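Local coordinates for DUF176 (Nitrosomonas europaea, PDB 2OMO), which is a putative antibiotic biosynthesis monooxygenase, probably with oxidoreductase activity, and has no reaction firmly assigned to it, at residues 28-33 and 106-111. Residues are numbered along the deposited sequence; the frame is centred on the assembly and turned at random.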
# COMPACT_ATOMS: atom_id res chain seq x y z
N VAL A 28 -3.75 -5.00 -4.22
CA VAL A 28 -4.46 -5.53 -5.38
C VAL A 28 -4.36 -4.53 -6.53
O VAL A 28 -4.76 -3.38 -6.38
CB VAL A 28 -5.93 -5.89 -5.08
CG1 VAL A 28 -6.63 -6.38 -6.38
CG2 VAL A 28 -5.97 -6.96 -3.91
N TYR A 29 -3.83 -4.99 -7.66
CA TYR A 29 -3.67 -4.15 -8.84
C TYR A 29 -4.75 -4.43 -9.87
O TYR A 29 -4.95 -5.57 -10.29
CB TYR A 29 -2.30 -4.35 -9.46
CG TYR A 29 -1.15 -4.05 -8.54
CD1 TYR A 29 -0.57 -2.79 -8.54
CD2 TYR A 29 -0.63 -5.04 -7.69
CE1 TYR A 29 0.54 -2.49 -7.66
CE2 TYR A 29 0.43 -4.76 -6.80
CZ TYR A 29 1.03 -3.49 -6.82
OH TYR A 29 2.07 -3.18 -5.99
N ALA A 30 -5.45 -3.38 -10.29
CA ALA A 30 -6.54 -3.55 -11.25
C ALA A 30 -6.37 -2.61 -12.43
O ALA A 30 -6.23 -1.41 -12.24
CB ALA A 30 -7.90 -3.31 -10.61
N SER A 31 -6.40 -3.18 -13.64
CA SER A 31 -6.39 -2.40 -14.90
C SER A 31 -7.81 -2.53 -15.47
O SER A 31 -8.32 -3.65 -15.68
CB SER A 31 -5.34 -2.89 -15.91
OG SER A 31 -4.04 -2.82 -15.35
N VAL A 32 -8.44 -1.39 -15.66
CA VAL A 32 -9.85 -1.29 -15.97
C VAL A 32 -9.98 -0.85 -17.43
O VAL A 32 -9.15 -0.10 -17.92
CB VAL A 32 -10.55 -0.25 -15.00
CG1 VAL A 32 -12.00 -0.01 -15.38
CG2 VAL A 32 -10.45 -0.70 -13.54
N LYS A 33 -11.03 -1.35 -18.10
CA LYS A 33 -11.38 -0.90 -19.45
C LYS A 33 -11.59 0.61 -19.46
O LYS A 33 -12.16 1.18 -18.57
CB LYS A 33 -12.61 -1.64 -20.00
CG LYS A 33 -12.29 -3.12 -20.29
CD LYS A 33 -13.49 -3.86 -20.89
CE LYS A 33 -13.19 -5.36 -21.00
NZ LYS A 33 -14.45 -6.12 -21.24
N GLU A 106 -7.63 -6.72 -17.93
CA GLU A 106 -6.80 -7.92 -17.74
C GLU A 106 -6.98 -8.42 -16.30
O GLU A 106 -7.54 -7.69 -15.47
CB GLU A 106 -5.33 -7.58 -18.00
CG GLU A 106 -4.72 -6.71 -16.93
CD GLU A 106 -3.24 -6.39 -17.17
OE1 GLU A 106 -2.50 -7.29 -17.66
OE2 GLU A 106 -2.82 -5.25 -16.85
N PRO A 107 -6.56 -9.68 -16.00
CA PRO A 107 -6.73 -10.21 -14.64
C PRO A 107 -6.10 -9.30 -13.58
O PRO A 107 -4.98 -8.84 -13.74
CB PRO A 107 -5.93 -11.51 -14.65
CG PRO A 107 -5.97 -11.96 -16.10
CD PRO A 107 -5.97 -10.68 -16.92
N ARG A 108 -6.83 -9.09 -12.50
CA ARG A 108 -6.27 -8.40 -11.32
C ARG A 108 -5.14 -9.24 -10.76
O ARG A 108 -5.14 -10.46 -10.94
CB ARG A 108 -7.32 -8.24 -10.24
CG ARG A 108 -8.35 -7.20 -10.60
CD ARG A 108 -9.24 -6.98 -9.42
NE ARG A 108 -9.89 -8.20 -8.92
CZ ARG A 108 -11.02 -8.69 -9.43
NH1 ARG A 108 -11.61 -8.08 -10.46
NH2 ARG A 108 -11.57 -9.77 -8.91
N LYS A 109 -4.16 -8.59 -10.16
CA LYS A 109 -3.14 -9.32 -9.41
C LYS A 109 -3.11 -8.84 -7.98
O LYS A 109 -3.13 -7.62 -7.74
CB LYS A 109 -1.75 -9.12 -10.00
CG LYS A 109 -0.62 -9.83 -9.15
CD LYS A 109 -0.80 -11.38 -9.06
CE LYS A 109 0.55 -12.12 -8.79
NZ LYS A 109 0.96 -12.01 -7.37
N GLY A 110 -3.00 -9.80 -7.04
CA GLY A 110 -2.92 -9.50 -5.61
C GLY A 110 -1.55 -9.92 -5.12
O GLY A 110 -1.09 -11.07 -5.40
N VAL A 111 -0.83 -8.97 -4.52
CA VAL A 111 0.49 -9.27 -3.98
C VAL A 111 0.48 -9.20 -2.47
O VAL A 111 0.05 -8.19 -1.88
CB VAL A 111 1.56 -8.32 -4.61
CG1 VAL A 111 2.95 -8.71 -4.11
CG2 VAL A 111 1.48 -8.43 -6.15
O HOH W 1 -3.44 -6.15 -13.05
O HOH W 2 -6.37 -6.01 -13.73
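Tyr-29 and Lys-109 form an antiparallel hydrogen-bonded pair between strand 24-31 and strand 109-117, an outermost strand of the chain's four-stranded antiparallel sheet. The sheet with its helices is consistent with the ferredoxin-like fold of antibiotic biosynthesis monooxygenases. Tyr-29 N gives a nearly straight bond (176°) to Lys-109 O at 2.7 Å. The return bond from Lys-109 N to Tyr-29 O is longer, 3.1 Å. Val-28 faces Gly-110 in the next, non-hydrogen-bonded pair.

The close packing lies on the face of Val-28 and Ala-30. Arg-108 lays its aliphatic stem there, with CG 3.9 Å from Ala-30 CB and CD near Val-28 CG1. The Arg-108 side chain also touches Trp-96 and Val-100 of helix 91-100. On the other face, the edge of the Tyr-29 ring, at CE2, meets Val-111 CG2 at 3.9 Å. With chi1 at -58° the ring stands beside its own backbone N, which keeps that edge close to Lys-109 O. The ring hydroxyl is hydrogen-bonded to Tyr-29 of the second subunit.

Toward Glu-106 the two segments draw apart, and two waters bridge them. One donates to both Tyr-29 O and Pro-107 O. Another joins Ser-31 N to Glu-106 O. Ser-31 OG lies 3.1 Å from Glu-106 OE2, a possible hydrogen bond.

The two direct N-H...O bonds thus set the register at Tyr-29 and Lys-109, while the Glu-106 margin probably depends more on solvent.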